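Local structure of NTF2 fold protein loop-helix-loop design NT-9 (6W90) at residues D33-G45 and N106-P118. The protein is a computationally designed NTF2-like protein with no assigned natural function, and holds a phospholipid in its pocket in the crystal. Residues are numbered along the deposited sequence; the frame is centred on the assembly and turned at random. Where two conformers were deposited one is given.
With 3PE (1,2-Distearoyl-sn-glycerophosphoethanolamine), chain B.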
loop_
_atom_site.group_PDB
_atom_site.type_symbol
_atom_site.label_atom_id
_atom_site.label_comp_id
_atom_site.label_asym_id
_atom_site.label_seq_id
_atom_site.Cartn_x
_atom_site.Cartn_y
_atom_site.Cartn_z
ATOM N N ASP A 33 2.769 9.421 9.238
ATOM C CA ASP A 33 3.037 10.832 9.543
ATOM C C ASP A 33 3.210 11.647 8.257
ATOM O O ASP A 33 2.948 12.853 8.243
ATOM C CB ASP A 33 4.313 11.064 10.368
ATOM C CG ASP A 33 4.206 10.579 11.811
ATOM O OD1 ASP A 33 3.115 10.174 12.251
ATOM O OD2 ASP A 33 5.247 10.589 12.505
ATOM N N LYS A 34 3.730 11.034 7.198
ATOM C CA LYS A 34 4.043 11.735 5.962
ATOM C C LYS A 34 3.176 11.275 4.811
ATOM O O LYS A 34 2.714 12.096 4.027
ATOM C CB LYS A 34 5.526 11.534 5.597
ATOM C CG LYS A 34 6.478 12.064 6.675
ATOM C CD LYS A 34 7.904 12.301 6.168
ATOM C CE LYS A 34 8.630 11.012 5.834
ATOM N NZ LYS A 34 10.055 11.263 5.468
ATOM N N LEU A 35 2.956 9.974 4.681
ATOM C CA LEU A 35 2.330 9.457 3.473
ATOM C C LEU A 35 0.811 9.504 3.535
ATOM O O LEU A 35 0.171 9.919 2.566
ATOM C CB LEU A 35 2.754 8.018 3.222
ATOM C CG LEU A 35 2.277 7.373 1.910
ATOM C CD1 LEU A 35 2.835 8.104 0.747
ATOM C CD2 LEU A 35 2.665 5.928 1.957
ATOM N N LEU A 36 0.231 9.072 4.649
ATOM C CA LEU A 36 -1.218 8.919 4.733
ATOM C C LEU A 36 -1.896 10.089 5.439
ATOM O O LEU A 36 -1.443 10.576 6.479
ATOM C CB LEU A 36 -1.576 7.612 5.450
ATOM C CG LEU A 36 -0.948 6.366 4.850
ATOM C CD1 LEU A 36 -1.164 5.194 5.799
ATOM C CD2 LEU A 36 -1.489 6.025 3.529
ATOM N N SER A 37 -2.993 10.553 4.845
ATOM C CA SER A 37 -3.789 11.612 5.441
ATOM C C SER A 37 -4.474 11.127 6.715
ATOM O O SER A 37 -4.857 9.954 6.819
ATOM C CB SER A 37 -4.834 12.093 4.433
ATOM O OG SER A 37 -5.687 13.097 4.963
ATOM N N PRO A 38 -4.673 12.026 7.692
ATOM C CA PRO A 38 -5.450 11.660 8.885
ATOM C C PRO A 38 -6.762 10.950 8.579
ATOM O O PRO A 38 -7.146 10.030 9.308
ATOM C CB PRO A 38 -5.694 13.019 9.560
ATOM C CG PRO A 38 -4.616 13.885 9.085
ATOM C CD PRO A 38 -4.250 13.440 7.704
ATOM N N ASP A 39 -7.466 11.352 7.522
ATOM C CA ASP A 39 -8.767 10.798 7.182
ATOM C C ASP A 39 -8.673 9.639 6.211
ATOM O O ASP A 39 -9.654 9.347 5.513
ATOM C CB ASP A 39 -9.673 11.882 6.576
ATOM C CG ASP A 39 -9.148 12.438 5.231
ATOM O OD1 ASP A 39 -7.949 12.297 4.935
ATOM O OD2 ASP A 39 -9.933 13.044 4.461
ATOM N N VAL A 40 -7.498 9.010 6.098
ATOM C CA VAL A 40 -7.312 8.024 5.046
ATOM C C VAL A 40 -8.339 6.904 5.193
ATOM O O VAL A 40 -8.652 6.446 6.302
ATOM C CB VAL A 40 -5.877 7.468 5.055
ATOM C CG1 VAL A 40 -5.599 6.671 6.298
ATOM C CG2 VAL A 40 -5.668 6.645 3.765
ATOM N N ARG A 41 -8.857 6.444 4.072
ATOM C CA ARG A 41 -9.695 5.250 4.007
ATOM C C ARG A 41 -9.016 4.270 3.062
ATOM O O ARG A 41 -8.700 4.640 1.930
ATOM C CB ARG A 41 -11.101 5.573 3.474
ATOM C CG ARG A 41 -12.011 6.302 4.432
ATOM C CD ARG A 41 -13.402 6.594 3.823
ATOM N NE ARG A 41 -14.116 5.403 3.338
ATOM C CZ ARG A 41 -15.036 4.709 4.019
ATOM N NH1 ARG A 41 -15.384 5.053 5.255
ATOM N NH2 ARG A 41 -15.608 3.646 3.456
ATOM N N ILE A 42 -8.827 3.022 3.494
ATOM C CA ILE A 42 -8.150 1.989 2.702
ATOM C C ILE A 42 -9.184 0.892 2.501
ATOM O O ILE A 42 -9.546 0.188 3.450
ATOM C CB ILE A 42 -6.897 1.462 3.405
ATOM C CG1 ILE A 42 -5.957 2.644 3.676
ATOM C CG2 ILE A 42 -6.317 0.337 2.654
ATOM C CD1 ILE A 42 -4.765 2.258 4.535
ATOM N N GLU A 43 -9.711 0.797 1.304
ATOM C CA GLU A 43 -10.827 -0.081 0.978
ATOM C C GLU A 43 -10.260 -1.302 0.271
ATOM O O GLU A 43 -9.948 -1.241 -0.913
ATOM C CB GLU A 43 -11.822 0.685 0.105
ATOM C CG GLU A 43 -12.413 1.906 0.835
ATOM C CD GLU A 43 -13.177 2.851 -0.048
ATOM O OE1 GLU A 43 -13.151 2.646 -1.276
ATOM O OE2 GLU A 43 -13.810 3.789 0.494
ATOM N N ILE A 44 -10.143 -2.417 0.996
ATOM C CA ILE A 44 -9.585 -3.668 0.482
ATOM C C ILE A 44 -10.762 -4.620 0.299
ATOM O O ILE A 44 -11.310 -5.163 1.262
ATOM C CB ILE A 44 -8.526 -4.248 1.425
ATOM C CG1 ILE A 44 -7.521 -3.164 1.846
ATOM C CG2 ILE A 44 -7.815 -5.455 0.791
ATOM C CD1 ILE A 44 -6.672 -2.567 0.726
ATOM N N GLY A 45 -11.165 -4.825 -0.944
ATOM C CA GLY A 45 -12.448 -5.442 -1.194
ATOM C C GLY A 45 -13.539 -4.686 -0.460
ATOM O O GLY A 45 -13.563 -3.447 -0.468
ATOM N N ASN A 106 -3.534 17.340 -0.155
ATOM C CA ASN A 106 -2.508 17.950 0.691
ATOM C C ASN A 106 -1.202 17.176 0.656
ATOM O O ASN A 106 -0.531 17.029 1.681
ATOM C CB ASN A 106 -2.957 18.053 2.147
ATOM C CG ASN A 106 -4.274 18.705 2.286
ATOM O OD1 ASN A 106 -5.282 18.049 2.563
ATOM N ND2 ASN A 106 -4.299 20.013 2.087
ATOM N N GLY A 107 -0.842 16.662 -0.519
ATOM C CA GLY A 107 0.341 15.844 -0.656
ATOM C C GLY A 107 0.364 14.510 0.077
ATOM O O GLY A 107 1.420 13.892 0.198
ATOM N N LYS A 108 -0.785 14.041 0.536
ATOM C CA LYS A 108 -0.894 12.797 1.278
ATOM C C LYS A 108 -1.984 11.930 0.665
ATOM O O LYS A 108 -2.851 12.395 -0.076
ATOM C CB LYS A 108 -1.215 13.073 2.752
ATOM C CG LYS A 108 -0.116 13.868 3.498
ATOM C CD LYS A 108 -0.325 13.810 5.015
ATOM C CE LYS A 108 0.791 14.557 5.731
ATOM N NZ LYS A 108 0.626 14.547 7.203
ATOM N N ILE A 109 -1.954 10.652 0.992
ATOM C CA ILE A 109 -2.975 9.733 0.497
ATOM C C ILE A 109 -4.251 9.807 1.325
ATOM O O ILE A 109 -4.249 9.489 2.521
ATOM C CB ILE A 109 -2.432 8.302 0.482
ATOM C CG1 ILE A 109 -1.180 8.268 -0.382
ATOM C CG2 ILE A 109 -3.511 7.288 -0.031
ATOM C CD1 ILE A 109 -0.571 6.883 -0.497
ATOM N N LYS A 110 -5.360 10.126 0.657
ATOM C CA LYS A 110 -6.666 10.172 1.313
ATOM C C LYS A 110 -7.486 8.907 1.130
ATOM O O LYS A 110 -8.263 8.554 2.023
ATOM C CB LYS A 110 -7.470 11.368 0.794
ATOM C CG LYS A 110 -8.813 11.575 1.525
ATOM C CD LYS A 110 -9.469 12.915 1.212
ATOM C CE LYS A 110 -10.962 12.908 1.549
ATOM N NZ LYS A 110 -11.541 14.273 1.362
ATOM N N ARG A 111 -7.333 8.211 0.004
ATOM C CA ARG A 111 -8.084 6.989 -0.268
ATOM C C ARG A 111 -7.168 6.009 -0.979
ATOM O O ARG A 111 -6.423 6.410 -1.877
ATOM C CB ARG A 111 -9.324 7.323 -1.127
ATOM C CG ARG A 111 -10.403 6.321 -1.081
ATOM C CD ARG A 111 -11.649 6.860 -1.747
ATOM N NE ARG A 111 -12.486 5.720 -2.034
ATOM C CZ ARG A 111 -13.430 5.717 -2.950
ATOM N NH1 ARG A 111 -13.667 6.821 -3.638
ATOM N NH2 ARG A 111 -14.132 4.620 -3.169
ATOM N N ILE A 112 -7.268 4.728 -0.624
ATOM C CA ILE A 112 -6.624 3.618 -1.321
ATOM C C ILE A 112 -7.726 2.610 -1.576
ATOM O O ILE A 112 -8.513 2.328 -0.668
ATOM C CB ILE A 112 -5.497 2.943 -0.518
ATOM C CG1 ILE A 112 -4.368 3.934 -0.305
ATOM C CG2 ILE A 112 -5.064 1.657 -1.210
ATOM C CD1 ILE A 112 -3.294 3.486 0.621
ATOM N N ARG A 113 -7.792 2.069 -2.784
ATOM C CA ARG A 113 -8.771 1.031 -3.104
ATOM C C ARG A 113 -8.048 -0.109 -3.799
ATOM O O ARG A 113 -7.305 0.121 -4.751
ATOM C CB ARG A 113 -9.903 1.617 -3.973
ATOM C CG ARG A 113 -11.176 0.773 -4.064
ATOM C CD ARG A 113 -12.363 1.551 -4.723
ATOM N NE ARG A 113 -13.432 1.885 -3.777
ATOM C CZ ARG A 113 -14.716 1.543 -3.908
ATOM N NH1 ARG A 113 -15.598 1.899 -2.982
ATOM N NH2 ARG A 113 -15.131 0.854 -4.960
ATOM N N GLN A 114 -8.232 -1.325 -3.293
ATOM C CA GLN A 114 -7.681 -2.544 -3.855
ATOM C C GLN A 114 -8.846 -3.506 -4.061
ATOM O O GLN A 114 -9.729 -3.600 -3.207
ATOM C CB GLN A 114 -6.635 -3.139 -2.895
ATOM C CG GLN A 114 -5.923 -4.364 -3.404
ATOM C CD GLN A 114 -4.988 -5.055 -2.389
ATOM O OE1 GLN A 114 -4.923 -4.720 -1.207
ATOM N NE2 GLN A 114 -4.291 -6.062 -2.866
ATOM N N GLN A 115 -8.838 -4.248 -5.160
ATOM C CA GLN A 115 -9.761 -5.351 -5.309
ATOM C C GLN A 115 -9.081 -6.631 -4.840
ATOM O O GLN A 115 -7.858 -6.784 -4.897
ATOM C CB GLN A 115 -10.249 -5.479 -6.751
ATOM C CG GLN A 115 -11.411 -6.507 -6.931
ATOM C CD GLN A 115 -12.594 -6.361 -5.933
ATOM O OE1 GLN A 115 -12.468 -6.646 -4.730
ATOM N NE2 GLN A 115 -13.755 -5.956 -6.451
ATOM N N VAL A 116 -9.906 -7.549 -4.351
ATOM C CA VAL A 116 -9.471 -8.810 -3.779
ATOM C C VAL A 116 -10.188 -9.938 -4.497
ATOM O O VAL A 116 -11.411 -9.884 -4.671
ATOM C CB VAL A 116 -9.783 -8.856 -2.277
ATOM C CG1 VAL A 116 -9.245 -10.093 -1.652
ATOM C CG2 VAL A 116 -9.181 -7.641 -1.589
ATOM N N ASP A 117 -9.437 -10.961 -4.898
ATOM C CA ASP A 117 -10.046 -12.101 -5.555
ATOM C C ASP A 117 -10.743 -12.969 -4.515
ATOM O O ASP A 117 -10.491 -12.845 -3.307
ATOM C CB ASP A 117 -8.990 -12.908 -6.305
ATOM C CG ASP A 117 -8.525 -12.233 -7.582
ATOM O OD1 ASP A 117 -9.324 -11.472 -8.174
ATOM O OD2 ASP A 117 -7.359 -12.474 -7.998
ATOM N N PRO A 118 -11.624 -13.858 -4.967
ATOM C CA PRO A 118 -12.468 -14.617 -4.035
ATOM C C PRO A 118 -11.719 -15.461 -3.056
ATOM O O PRO A 118 -12.268 -15.701 -1.972
ATOM C CB PRO A 118 -13.345 -15.480 -4.957
ATOM C CG PRO A 118 -13.350 -14.714 -6.214
ATOM C CD PRO A 118 -12.017 -14.103 -6.367
HETATM P P 3PE B . -2.805 -11.939 -6.736
HETATM N N 3PE B . -6.486 -9.796 -7.755
HETATM O O11 3PE B . -2.338 -10.976 -5.484
HETATM O O12 3PE B . -1.785 -11.870 -7.842
HETATM O O13 3PE B . -4.209 -11.317 -7.373
HETATM O O14 3PE B . -3.108 -13.371 -6.299
HETATM C C11 3PE B . -4.146 -10.142 -8.140
HETATM C C12 3PE B . -5.494 -9.895 -8.807
HETATM C C1 3PE B . -3.150 -10.972 -4.341
HETATM C C2 3PE B . -2.489 -10.192 -3.195
HETATM C C3 3PE B . -1.881 -8.936 -3.827
HETATM O O31 3PE B . -1.553 -7.984 -2.859
HETATM O O32 3PE B . 0.050 -9.390 -2.165
HETATM C C31 3PE B . -0.527 -8.375 -1.992
HETATM C C32 3PE B . -0.165 -7.475 -0.817
HETATM C C33 3PE B . 1.199 -7.790 -0.208
HETATM C C34 3PE B . 1.771 -6.455 0.264
HETATM C C35 3PE B . 2.908 -6.629 1.263
HETATM C C36 3PE B . 4.207 -6.119 0.629
HETATM C C37 3PE B . 4.298 -4.588 0.646
HETATM C C38 3PE B . 3.587 -3.925 -0.541
HETATM C C39 3PE B . 4.282 -2.627 -0.980
HETATM C C3A 3PE B . 4.134 -1.508 0.060
HETATM C C3B 3PE B . 4.505 -0.135 -0.515
HETATM C C3C 3PE B . 3.240 0.669 -0.824
HETATM C C3D 3PE B . 3.560 2.139 -1.099
HETATM C C3E 3PE B . 2.293 2.840 -1.602
HETATM C C3F 3PE B . 2.643 4.155 -2.310
HETATM C C3G 3PE B . 1.382 4.817 -2.880
HETATM C C3H 3PE B . 1.653 5.712 -4.098
HETATM C C3I 3PE B . 2.217 7.087 -3.727
HETATM O O21 3PE B . -3.471 -9.866 -2.252
HETATM O O22 3PE B . -2.484 -11.029 -0.567
HETATM C C21 3PE B . -3.423 -10.394 -0.942
HETATM C C22 3PE B . -4.624 -10.131 -0.012
HETATM C C23 3PE B . -4.292 -9.192 1.159
HETATM C C24 3PE B . -4.156 -7.727 0.732
HETATM C C25 3PE B . -3.669 -6.826 1.880
HETATM C C26 3PE B . -3.084 -5.557 1.255
HETATM C C27 3PE B . -2.386 -4.648 2.267
HETATM C C28 3PE B . -1.732 -3.449 1.561
HETATM C C29 3PE B . -2.673 -2.265 1.259
HETATM C C2A 3PE B . -1.886 -1.006 0.845
HETATM C C2B 3PE B . -1.722 0.015 1.972
HETATM C C2C 3PE B . -0.591 1.002 1.663
HETATM C C2D 3PE B . 0.042 1.451 2.979
HETATM C C2E 3PE B . 1.042 2.584 2.790
HETATM C C2F 3PE B . 2.421 2.037 2.430
HETATM O O HOH W 1 -0.641 12.354 8.084
HETATM O O HOH W 2 -4.452 15.379 4.338
HETATM O O HOH W 3 -10.932 9.386 2.562
#
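Arg41 and Glu43 on strand 40-44 form a salt-bridge network with Arg111 and Arg113 on strand 108-114. Glu43 OE1 takes Arg111 NH2 at 2.9 Å on its syn lone pair. Arg113 NE meets Glu43 OE1 nearly along the C-O axis. Both guanidinium groups present an edge, with planes about 65° from the carboxylate. Arg111 reaches Glu43 with CG anti to its N (chi1 -159°) and an extended chain. Glu43 OE2 takes Arg41 NE on its anti lone pair.

The strands run parallel and are joined by backbone bonds from Arg41 N to Lys110 O through to Gly45 N to Gln114 O. They are neighbours in the curved sheet of the NTF2-like fold. Lys110 and Arg111 form a classic beta bulge opposite Glu103 of strand 94-105. At the end of helix 24-35, Ile109 N donates to Leu35 O at 2.7 Å. Extended Lys108 reaches Asp33 O with NZ at 3.1 Å.

Ile109, Ile42, Ile112 and Gln114 point to the lipid-lined face. Ile42 and Ile112 lie side by side, as do Ile109 and helical Leu35. Ile112 CD1 packs on lipid C2C at 3.8 Å. Gln114 NE2 gives a weak bond to lipid O31, and the lipid amine one to Asp117 OD2.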